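Local coordinates for protein cellulose hydrolase (Bacillus licheniformis, PDB 4YZT) that hydrolyses beta-1,4-glucosidic bonds within cellulose as a three-module endoglucanase of glycoside hydrolase family 5, here with cellotetraose bound, at residues A[57-62]-A[311-316]; A[255-260]-A[295-300]; A[367-372]-A[414-419]; A[449-454]-A[502-507]. All blocks are in the same frame, centred on the assembly; numbering follows the deposited sequence.

Overall arrangement
Interactions 1 and 2 belong to the (βα)8 barrel of the catalytic module. Interaction 2 is nested along the chain inside the loop closed by interaction 1, yet their centres are about 31 Å apart: strand 299-303, which begins in interaction 2, leads on to strand 311-312 of interaction 1. Interaction 3 follows in the X2 module and interaction 4 last, in the C-terminal β-rich module. No two of the four touch, and the centres of interactions 2 and 4 are about 44 Å apart. The side chains of R313 and K504 lie about 10 and 9 Å from bound glucose units, so the first and last modules both come near the sugar chain.

Interaction 1: A[57-62]-A[311-316]; sequences EHTFDD and FDRAER
R316 grips D62 side-on in a salt bridge, with NH2 of R316 donating to OD1 of D62 (2.8 Å) and NE of R316 to OD2 of D62 (2.8 Å). NE uses the syn lone pair of OD2, whereas NH2 meets OD1 26° out of the carboxylate plane. The same guanidinium stacks on the H58 ring, centres 4.0 Å apart and planes at 21°, with H58 CD2 above its centre. Having CG between the backbone N and the carbonyl carbon (chi1 66°) carries this ring over R316. These helical residues lie on helix 57-66, between barrel strands 34-36 and 70-73, while 311-316 follows the last barrel strand, 299-303; the contact thus joins the beginning and end of the family 5 (βα)8 barrel. Water adds a second tier. One molecule takes the proton of T59 OG1 (2.7 Å) and donates to D62 OD2 and to R313 O; another links H58 NE2 with R313 O. Apolar contact is sparser: D62 CB meets F311 CZ obliquely at 3.6 Å, and T59 CG2 approaches R313 CG at 4.3 Å. The R313 guanidinium is engaged elsewhere, by T40 OG1 and G38 O.

Interaction 2: A[255-260]-A[295-300]; sequences PVYEKF and HKYQMV
This is a buried, mainly apolar contact at the outside of the barrel, where helix 243-261 packs against the turn that ends helix 280-296 and starts strand 299-303. Y257 is its centre. CD1 of Y297 comes over one face of the Y257 ring and lies 3.4 Å from CG of Y257; the side chains cross at about a right angle, and the ring planes, 50° apart, make an oblique pair. With chi1 at 169°, CG lies opposite the backbone N and the Y257 ring projects toward the turn. At the edge of that ring, NE2 of Q298 approaches CE1 of Y257 at 3.9 Å. Deeper in, the extended M299 chain drives its methyl against the helix: CE of M299 lies 3.7 Å from CB of V256 and 4.0 Å from CB of Y257. An alanine in place of Y257 removes the ring and is likely to open a gap beside Y297 and Q298. The turn itself is a Schellman motif, with Q298, at positive phi, as its C-prime residue. Around the contact, Y297 OH and K296 NZ both bind E250 of helix 243-261, M299 and V256 touch Y222 on strand 218-224, and V300 pairs through its backbone with V267 and I269 of the adjoining barrel strand.

Interaction 3: A[367-372]-A[414-419]; sequences TGIYQK and LTFTFH
Strand segments 367-371 and 414-418 run antiparallel, 158° between their directions, and hydrogen-bond in register, G368 with T417 and Y370 with T415 forming the hydrogen-bonded pairs and I369 with F416 the non-hydrogen-bonded pair. They are neighbours in the sheet of the X2 module, a member of the immunoglobulin-like E-set clan. The shortest of the backbone bonds is T415 N to Y370 O (2.7 Å). On the buried face, I369 and F416 lie side by side, pointing the same way. CG2 of I369 stands over the F416 ring in a CH-pi contact, 4.3 Å from its centroid and only 6° off the normal, while CD1 of I369 rests 3.5 Å from CE2 of F416. CG2 of I369 also meets CB of L414 (4.0 Å). With an alanine in place of I369, CG1, CG2 and CD1 are gone, which is likely to open a gap over and beside the F416 ring and next to L414. On the other face, the Y370 ring passes close to G368, where a side chain would clash with CE1 of Y370 and jam against the preceding carbonyl. The edge of the same ring meets OG1 of T417 (CE1 of Y370 3.6 Å away), and a water joins that hydroxyl to Y370 OH. The hydroxyls of T367 and T417, each between its backbone N and carbonyl carbon, meet OG1 to OG1 in a hydrogen bond of 2.9 Å.

Interaction 4: A[449-454]-A[502-507]; sequences SGDLKI and YLKERV
OD1 of D451 accepts the backbone N-H of E505 (2.9 Å), and OE2 of E505 accepts the backbone N-H of G450 (2.8 Å, nearly straight at 171°); each oxygen is met on its anti side, tilted from the carboxylate plane. An extended E505 chain, with CG opposite the backbone N (chi1 -171°), carries OE2 to G450. Next to these two bonds the backbones pair: L452 N binds L503 O and L503 N binds L452 O, with K453 opposite Y502 as the following, non-hydrogen-bonded pair. There the K453 chain lies alongside the Y502 ring, both pointing the same way, with CB of K453 3.6 Å from CE1 of Y502 and CE of K453 3.6 Å from OH of Y502. On the other face I454 CD1 meets L503 CG at 4.4 Å. A second shell holds these groups. OD2 of D451 is hydrogen-bonded by Y495 OH and by a water (2.6 Å), which fixes the carboxylate's rotation, and the Y495 ring stacks on Y502. L503 packs on F517 and F519 of strand 515-522, in the other sheet of this module. The nearby helix start would probably help to keep D451 charged. In this C-terminal β-rich module, strand 500-503 of an antiparallel pair passes through K504, at the N-cap position, into helix 505-510, whose first N-H is bound by D451, just before strand 452-457.

Interaction 1: A[57-62]-A[311-316]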
# COMPACT_ATOMS: atom_id res chain seq x y z
N GLU A 57 7.84 3.54 21.00
CA GLU A 57 7.23 4.86 21.11
C GLU A 57 7.75 5.82 20.03
O GLU A 57 6.98 6.60 19.46
CB GLU A 57 7.46 5.46 22.50
CG GLU A 57 6.69 6.75 22.76
CD GLU A 57 7.00 7.38 24.11
OE1 GLU A 57 7.61 6.71 24.97
OE2 GLU A 57 6.62 8.54 24.32
N HIS A 58 9.04 5.75 19.70
CA HIS A 58 9.64 6.74 18.82
C HIS A 58 9.16 6.60 17.38
O HIS A 58 9.32 7.52 16.57
CB HIS A 58 11.18 6.69 18.88
CG HIS A 58 11.78 5.43 18.34
ND1 HIS A 58 12.56 4.60 19.11
CD2 HIS A 58 11.74 4.87 17.10
CE1 HIS A 58 12.96 3.57 18.37
NE2 HIS A 58 12.47 3.71 17.16
N THR A 59 8.54 5.47 17.05
CA THR A 59 7.97 5.31 15.72
C THR A 59 6.87 6.35 15.50
O THR A 59 6.73 6.89 14.40
CB THR A 59 7.45 3.87 15.52
OG1 THR A 59 8.57 2.98 15.54
CG2 THR A 59 6.72 3.73 14.21
N PHE A 60 6.12 6.69 16.55
CA PHE A 60 5.09 7.71 16.41
C PHE A 60 5.68 9.11 16.22
O PHE A 60 5.11 9.94 15.51
CB PHE A 60 4.12 7.66 17.59
CG PHE A 60 3.24 6.44 17.58
CD1 PHE A 60 2.18 6.37 16.70
CD2 PHE A 60 3.53 5.34 18.39
CE1 PHE A 60 1.37 5.23 16.63
CE2 PHE A 60 2.72 4.20 18.33
CZ PHE A 60 1.64 4.14 17.46
N ASP A 61 6.83 9.34 16.83
CA ASP A 61 7.55 10.59 16.58
C ASP A 61 8.02 10.65 15.13
O ASP A 61 8.02 11.73 14.53
CB ASP A 61 8.74 10.71 17.53
CG ASP A 61 8.30 10.96 18.96
OD1 ASP A 61 7.43 11.84 19.20
OD2 ASP A 61 8.82 10.27 19.84
N ASP A 62 8.40 9.50 14.58
CA ASP A 62 8.88 9.43 13.20
C ASP A 62 7.73 9.71 12.23
O ASP A 62 7.91 10.37 11.21
CB ASP A 62 9.50 8.04 12.91
CG ASP A 62 10.85 7.83 13.61
OD1 ASP A 62 11.49 8.82 14.00
OD2 ASP A 62 11.26 6.66 13.78
N PHE A 311 7.54 2.73 5.25
CA PHE A 311 8.45 3.18 6.31
C PHE A 311 9.21 2.03 6.98
O PHE A 311 8.62 1.09 7.52
CB PHE A 311 7.68 3.96 7.37
CG PHE A 311 8.57 4.54 8.44
CD1 PHE A 311 9.52 5.49 8.11
CD2 PHE A 311 8.45 4.13 9.76
CE1 PHE A 311 10.35 6.04 9.08
CE2 PHE A 311 9.28 4.68 10.74
CZ PHE A 311 10.23 5.62 10.40
N ASP A 312 10.55 2.12 6.95
CA ASP A 312 11.41 1.15 7.63
C ASP A 312 11.60 1.60 9.07
O ASP A 312 12.40 2.49 9.35
CB ASP A 312 12.76 1.03 6.91
CG ASP A 312 13.68 -0.04 7.51
OD1 ASP A 312 13.58 -0.37 8.71
OD2 ASP A 312 14.56 -0.54 6.76
N ARG A 313 10.87 0.98 9.99
CA ARG A 313 10.87 1.38 11.40
C ARG A 313 12.21 1.18 12.09
O ARG A 313 12.55 1.95 12.99
CB ARG A 313 9.79 0.60 12.17
CG ARG A 313 8.39 0.80 11.59
CD ARG A 313 7.36 -0.09 12.30
NE ARG A 313 6.11 -0.19 11.54
CZ ARG A 313 5.10 -0.98 11.90
NH1 ARG A 313 5.21 -1.72 13.00
NH2 ARG A 313 4.00 -1.03 11.16
N ALA A 314 12.97 0.16 11.70
CA ALA A 314 14.26 -0.11 12.34
C ALA A 314 15.30 0.92 11.92
O ALA A 314 16.06 1.43 12.75
CB ALA A 314 14.75 -1.53 12.02
N GLU A 315 15.35 1.21 10.62
CA GLU A 315 16.27 2.23 10.09
C GLU A 315 15.77 3.64 10.35
O GLU A 315 16.54 4.60 10.29
CB GLU A 315 16.49 2.03 8.59
CG GLU A 315 17.27 0.79 8.26
CD GLU A 315 18.61 0.77 8.96
OE1 GLU A 315 19.39 1.74 8.77
OE2 GLU A 315 18.87 -0.19 9.72
N ARG A 316 14.47 3.74 10.64
CA ARG A 316 13.79 5.01 10.85
C ARG A 316 13.90 5.90 9.61
O ARG A 316 14.17 7.09 9.70
CB ARG A 316 14.33 5.72 12.08
CG ARG A 316 14.35 4.82 13.32
CD ARG A 316 14.76 5.56 14.57
NE ARG A 316 13.85 6.66 14.90
CZ ARG A 316 13.97 7.42 15.98
NH1 ARG A 316 14.97 7.20 16.83
NH2 ARG A 316 13.10 8.39 16.22
O HOH W 1 13.09 1.45 15.43
O HOH W 2 10.58 3.90 14.01

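Interaction 2: A[255-260]-A[295-300]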
# COMPACT_ATOMS: atom_id res chain seq x y z
N PRO A 255 -19.08 8.28 -7.11
CA PRO A 255 -20.43 7.99 -6.58
C PRO A 255 -20.52 8.02 -5.05
O PRO A 255 -21.63 8.21 -4.52
CB PRO A 255 -20.71 6.57 -7.10
CG PRO A 255 -19.89 6.45 -8.32
CD PRO A 255 -18.63 7.22 -8.03
N VAL A 256 -19.40 7.83 -4.36
CA VAL A 256 -19.41 7.86 -2.89
C VAL A 256 -19.53 9.31 -2.44
O VAL A 256 -20.22 9.62 -1.46
CB VAL A 256 -18.14 7.21 -2.29
CG1 VAL A 256 -18.11 7.36 -0.78
CG2 VAL A 256 -18.08 5.74 -2.67
N TYR A 257 -18.87 10.20 -3.17
CA TYR A 257 -19.06 11.62 -2.94
C TYR A 257 -20.52 12.01 -3.20
O TYR A 257 -21.14 12.71 -2.41
CB TYR A 257 -18.13 12.44 -3.84
CG TYR A 257 -18.49 13.90 -3.84
CD1 TYR A 257 -18.11 14.72 -2.78
CD2 TYR A 257 -19.20 14.46 -4.89
CE1 TYR A 257 -18.43 16.06 -2.77
CE2 TYR A 257 -19.53 15.80 -4.88
CZ TYR A 257 -19.14 16.60 -3.82
OH TYR A 257 -19.46 17.94 -3.80
N GLU A 258 -21.08 11.54 -4.31
CA GLU A 258 -22.42 11.97 -4.68
C GLU A 258 -23.51 11.46 -3.74
O GLU A 258 -24.45 12.18 -3.43
CB GLU A 258 -22.73 11.55 -6.12
CG GLU A 258 -21.85 12.20 -7.19
CD GLU A 258 -22.10 11.61 -8.58
OE1 GLU A 258 -22.55 12.36 -9.48
OE2 GLU A 258 -21.88 10.40 -8.76
N LYS A 259 -23.40 10.21 -3.28
CA LYS A 259 -24.44 9.63 -2.43
C LYS A 259 -24.31 10.08 -0.98
O LYS A 259 -25.31 10.29 -0.30
CB LYS A 259 -24.42 8.10 -2.48
CG LYS A 259 -25.60 7.47 -1.73
CD LYS A 259 -25.74 5.98 -1.99
CE LYS A 259 -27.06 5.46 -1.42
NZ LYS A 259 -27.36 4.10 -1.95
N PHE A 260 -23.07 10.22 -0.52
CA PHE A 260 -22.83 10.38 0.91
C PHE A 260 -22.17 11.69 1.30
O PHE A 260 -22.70 12.41 2.14
CB PHE A 260 -22.00 9.22 1.44
CG PHE A 260 -22.71 7.88 1.36
CD1 PHE A 260 -23.90 7.67 2.05
CD2 PHE A 260 -22.18 6.83 0.62
CE1 PHE A 260 -24.57 6.44 1.98
CE2 PHE A 260 -22.82 5.60 0.56
CZ PHE A 260 -24.02 5.40 1.24
N HIS A 295 -8.75 13.83 -1.86
CA HIS A 295 -8.83 15.19 -1.35
C HIS A 295 -9.93 15.98 -2.07
O HIS A 295 -10.73 16.66 -1.41
CB HIS A 295 -7.47 15.89 -1.49
CG HIS A 295 -7.30 17.07 -0.57
ND1 HIS A 295 -7.67 18.35 -0.93
CD2 HIS A 295 -6.83 17.15 0.69
CE1 HIS A 295 -7.43 19.17 0.08
NE2 HIS A 295 -6.91 18.47 1.07
N LYS A 296 -9.97 15.90 -3.39
CA LYS A 296 -10.99 16.58 -4.19
C LYS A 296 -12.40 16.24 -3.72
O LYS A 296 -13.29 17.10 -3.69
CB LYS A 296 -10.84 16.20 -5.67
CG LYS A 296 -11.93 16.73 -6.61
CD LYS A 296 -11.68 16.18 -8.03
CE LYS A 296 -12.62 16.77 -9.05
NZ LYS A 296 -12.41 16.14 -10.40
N TYR A 297 -12.61 14.98 -3.37
CA TYR A 297 -13.96 14.55 -3.00
C TYR A 297 -14.13 14.48 -1.48
O TYR A 297 -15.07 13.86 -0.98
CB TYR A 297 -14.29 13.21 -3.66
CG TYR A 297 -14.51 13.36 -5.16
CD1 TYR A 297 -15.60 14.07 -5.65
CD2 TYR A 297 -13.63 12.80 -6.08
CE1 TYR A 297 -15.80 14.24 -7.01
CE2 TYR A 297 -13.83 12.96 -7.45
CZ TYR A 297 -14.92 13.67 -7.90
OH TYR A 297 -15.13 13.85 -9.25
N GLN A 298 -13.24 15.16 -0.76
CA GLN A 298 -13.34 15.29 0.70
C GLN A 298 -13.36 13.95 1.46
O GLN A 298 -14.13 13.79 2.41
CB GLN A 298 -14.59 16.09 1.06
CG GLN A 298 -14.67 17.45 0.36
CD GLN A 298 -16.00 18.12 0.57
OE1 GLN A 298 -16.54 18.12 1.67
NE2 GLN A 298 -16.56 18.68 -0.49
N MET A 299 -12.50 13.02 1.05
CA MET A 299 -12.35 11.73 1.71
C MET A 299 -10.96 11.59 2.32
O MET A 299 -9.97 11.84 1.65
CB MET A 299 -12.59 10.59 0.71
CG MET A 299 -13.95 10.66 0.05
SD MET A 299 -13.96 9.67 -1.43
CE MET A 299 -15.67 9.91 -1.93
N VAL A 300 -10.90 11.21 3.59
CA VAL A 300 -9.62 11.10 4.28
C VAL A 300 -8.89 9.83 3.82
O VAL A 300 -9.40 8.72 4.00
CB VAL A 300 -9.82 11.04 5.80
CG1 VAL A 300 -8.48 10.81 6.52
CG2 VAL A 300 -10.53 12.28 6.32

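Interaction 3: A[367-372]-A[414-419]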
# COMPACT_ATOMS: atom_id res chain seq x y z
N THR A 367 11.83 24.75 -10.62
CA THR A 367 12.72 25.80 -10.12
C THR A 367 14.21 25.44 -10.19
O THR A 367 15.07 26.29 -9.94
CB THR A 367 12.37 26.18 -8.67
OG1 THR A 367 12.27 24.99 -7.88
CG2 THR A 367 11.03 26.93 -8.61
N GLY A 368 14.52 24.19 -10.53
CA GLY A 368 15.91 23.78 -10.63
C GLY A 368 16.15 22.28 -10.69
O GLY A 368 15.27 21.49 -10.37
N ILE A 369 17.35 21.91 -11.13
CA ILE A 369 17.77 20.51 -11.15
C ILE A 369 19.12 20.36 -10.45
O ILE A 369 20.11 21.00 -10.83
CB ILE A 369 17.85 19.95 -12.59
CG1 ILE A 369 16.53 20.18 -13.33
CG2 ILE A 369 18.20 18.48 -12.56
CD1 ILE A 369 16.58 19.83 -14.81
N TYR A 370 19.16 19.51 -9.44
CA TYR A 370 20.34 19.40 -8.59
C TYR A 370 20.94 18.00 -8.54
O TYR A 370 20.24 16.99 -8.67
CB TYR A 370 20.01 19.83 -7.15
CG TYR A 370 19.52 21.25 -7.03
CD1 TYR A 370 18.21 21.58 -7.35
CD2 TYR A 370 20.36 22.26 -6.58
CE1 TYR A 370 17.75 22.88 -7.24
CE2 TYR A 370 19.92 23.56 -6.46
CZ TYR A 370 18.62 23.86 -6.79
OH TYR A 370 18.16 25.16 -6.67
N GLN A 371 22.24 17.96 -8.35
CA GLN A 371 22.90 16.74 -7.92
C GLN A 371 23.51 16.99 -6.55
O GLN A 371 24.36 17.87 -6.40
CB GLN A 371 23.94 16.31 -8.93
CG GLN A 371 24.60 15.01 -8.55
CD GLN A 371 25.79 14.72 -9.43
OE1 GLN A 371 26.43 15.63 -9.95
NE2 GLN A 371 26.10 13.44 -9.58
N LYS A 372 23.05 16.22 -5.57
CA LYS A 372 23.30 16.51 -4.15
C LYS A 372 22.65 17.84 -3.82
O LYS A 372 21.43 17.95 -3.77
CB LYS A 372 24.80 16.53 -3.82
N LEU A 414 19.38 12.98 -10.04
CA LEU A 414 19.02 14.37 -10.28
C LEU A 414 17.73 14.70 -9.53
O LEU A 414 16.72 14.03 -9.69
CB LEU A 414 18.88 14.64 -11.78
CG LEU A 414 20.13 14.35 -12.61
CD1 LEU A 414 19.88 14.69 -14.07
CD2 LEU A 414 21.35 15.10 -12.08
N THR A 415 17.80 15.73 -8.70
CA THR A 415 16.63 16.20 -7.96
C THR A 415 15.99 17.39 -8.67
O THR A 415 16.58 18.47 -8.75
CB THR A 415 17.00 16.58 -6.51
OG1 THR A 415 17.50 15.43 -5.82
CG2 THR A 415 15.78 17.11 -5.76
N PHE A 416 14.78 17.19 -9.20
CA PHE A 416 14.01 18.26 -9.80
C PHE A 416 13.18 18.92 -8.71
O PHE A 416 12.33 18.26 -8.10
CB PHE A 416 13.08 17.74 -10.91
CG PHE A 416 13.81 17.12 -12.09
CD1 PHE A 416 14.49 15.91 -11.96
CD2 PHE A 416 13.76 17.71 -13.35
CE1 PHE A 416 15.15 15.34 -13.04
CE2 PHE A 416 14.41 17.14 -14.43
CZ PHE A 416 15.10 15.95 -14.28
N THR A 417 13.42 20.20 -8.45
CA THR A 417 12.67 20.91 -7.42
C THR A 417 11.58 21.75 -8.07
O THR A 417 11.74 22.21 -9.20
CB THR A 417 13.57 21.83 -6.56
OG1 THR A 417 14.15 22.86 -7.38
CG2 THR A 417 14.68 21.03 -5.92
N PHE A 418 10.47 21.94 -7.35
CA PHE A 418 9.36 22.74 -7.86
C PHE A 418 8.98 23.77 -6.80
O PHE A 418 9.28 23.59 -5.63
CB PHE A 418 8.18 21.84 -8.24
CG PHE A 418 8.53 20.83 -9.30
CD1 PHE A 418 8.40 21.13 -10.64
CD2 PHE A 418 9.05 19.59 -8.95
CE1 PHE A 418 8.75 20.21 -11.62
CE2 PHE A 418 9.41 18.66 -9.93
CZ PHE A 418 9.26 18.98 -11.26
N HIS A 419 8.37 24.88 -7.23
CA HIS A 419 8.03 25.95 -6.30
C HIS A 419 7.11 25.42 -5.21
O HIS A 419 7.25 25.79 -4.04
CB HIS A 419 7.36 27.11 -7.04
CG HIS A 419 7.04 28.28 -6.15
ND1 HIS A 419 5.75 28.63 -5.83
CD2 HIS A 419 7.85 29.17 -5.53
CE1 HIS A 419 5.78 29.70 -5.04
NE2 HIS A 419 7.04 30.04 -4.84
O HOH W 3 20.10 15.03 -6.43
O HOH W 4 15.47 25.00 -5.43

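Interaction 4: A[449-454]-A[502-507]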
# COMPACT_ATOMS: atom_id res chain seq x y z
N SER A 449 11.53 -28.75 -1.46
CA SER A 449 11.53 -28.26 -0.08
C SER A 449 12.10 -26.85 -0.04
O SER A 449 13.31 -26.66 0.01
CB SER A 449 12.35 -29.18 0.83
OG SER A 449 12.14 -28.88 2.20
N GLY A 450 11.21 -25.86 -0.06
CA GLY A 450 11.63 -24.47 -0.09
C GLY A 450 11.81 -23.94 -1.50
O GLY A 450 11.65 -24.65 -2.49
N ASP A 451 12.15 -22.66 -1.58
CA ASP A 451 12.22 -21.94 -2.83
C ASP A 451 13.45 -22.35 -3.63
O ASP A 451 14.42 -22.88 -3.08
CB ASP A 451 12.24 -20.42 -2.58
CG ASP A 451 11.08 -19.97 -1.69
OD1 ASP A 451 10.06 -20.70 -1.64
OD2 ASP A 451 11.18 -18.88 -1.06
N LEU A 452 13.39 -22.13 -4.94
CA LEU A 452 14.56 -22.33 -5.80
C LEU A 452 15.34 -21.02 -5.92
O LEU A 452 14.79 -20.01 -6.38
CB LEU A 452 14.15 -22.83 -7.20
CG LEU A 452 15.26 -22.98 -8.26
CD1 LEU A 452 16.24 -24.11 -7.92
CD2 LEU A 452 14.68 -23.17 -9.65
N LYS A 453 16.59 -21.06 -5.50
CA LYS A 453 17.49 -19.93 -5.65
C LYS A 453 18.17 -19.98 -7.02
O LYS A 453 18.67 -21.03 -7.43
CB LYS A 453 18.54 -19.94 -4.54
CG LYS A 453 19.53 -18.78 -4.61
CD LYS A 453 20.58 -18.92 -3.51
CE LYS A 453 21.45 -17.66 -3.45
NZ LYS A 453 22.53 -17.78 -2.42
N ILE A 454 18.15 -18.84 -7.71
CA ILE A 454 18.84 -18.68 -8.98
C ILE A 454 19.87 -17.55 -8.83
O ILE A 454 19.54 -16.38 -9.00
CB ILE A 454 17.83 -18.36 -10.11
CG1 ILE A 454 16.79 -19.49 -10.21
CG2 ILE A 454 18.56 -18.15 -11.43
CD1 ILE A 454 15.41 -19.05 -10.70
N TYR A 502 14.44 -15.73 -7.33
CA TYR A 502 13.84 -16.87 -6.62
C TYR A 502 12.48 -17.24 -7.21
O TYR A 502 11.67 -16.36 -7.50
CB TYR A 502 13.66 -16.54 -5.13
CG TYR A 502 14.95 -16.45 -4.33
CD1 TYR A 502 15.42 -17.54 -3.61
CD2 TYR A 502 15.68 -15.26 -4.28
CE1 TYR A 502 16.59 -17.46 -2.87
CE2 TYR A 502 16.85 -15.17 -3.55
CZ TYR A 502 17.30 -16.27 -2.84
OH TYR A 502 18.46 -16.19 -2.12
N LEU A 503 12.26 -18.54 -7.38
CA LEU A 503 10.92 -19.07 -7.61
C LEU A 503 10.41 -19.72 -6.33
O LEU A 503 11.10 -20.56 -5.73
CB LEU A 503 10.91 -20.10 -8.74
CG LEU A 503 11.10 -19.57 -10.15
CD1 LEU A 503 11.22 -20.74 -11.10
CD2 LEU A 503 9.91 -18.68 -10.53
N LYS A 504 9.21 -19.35 -5.93
CA LYS A 504 8.64 -19.87 -4.70
C LYS A 504 8.31 -21.36 -4.81
O LYS A 504 7.98 -21.86 -5.89
CB LYS A 504 7.38 -19.07 -4.32
CG LYS A 504 7.69 -17.63 -3.91
CD LYS A 504 8.08 -17.52 -2.45
CE LYS A 504 6.87 -17.72 -1.56
NZ LYS A 504 7.03 -17.04 -0.25
N GLU A 505 8.44 -22.05 -3.69
CA GLU A 505 8.08 -23.46 -3.58
C GLU A 505 6.73 -23.76 -4.23
O GLU A 505 6.56 -24.76 -4.93
CB GLU A 505 8.06 -23.89 -2.12
CG GLU A 505 7.91 -25.38 -1.94
CD GLU A 505 7.58 -25.76 -0.52
OE1 GLU A 505 6.44 -25.50 -0.07
OE2 GLU A 505 8.47 -26.31 0.15
N ARG A 506 5.76 -22.88 -3.98
CA ARG A 506 4.43 -22.95 -4.59
C ARG A 506 4.48 -23.26 -6.08
O ARG A 506 3.75 -24.12 -6.57
CB ARG A 506 3.69 -21.64 -4.35
CG ARG A 506 2.47 -21.42 -5.22
CD ARG A 506 1.83 -20.07 -4.89
NE ARG A 506 0.85 -19.66 -5.90
CZ ARG A 506 -0.40 -20.10 -5.97
NH1 ARG A 506 -1.19 -19.67 -6.94
NH2 ARG A 506 -0.85 -20.98 -5.08
N VAL A 507 5.33 -22.54 -6.81
CA VAL A 507 5.43 -22.71 -8.25
C VAL A 507 6.04 -24.07 -8.60
O VAL A 507 5.57 -24.76 -9.51
CB VAL A 507 6.28 -21.59 -8.90
CG1 VAL A 507 6.64 -21.94 -10.34
CG2 VAL A 507 5.56 -20.26 -8.80
O HOH W 5 9.83 -18.29 1.04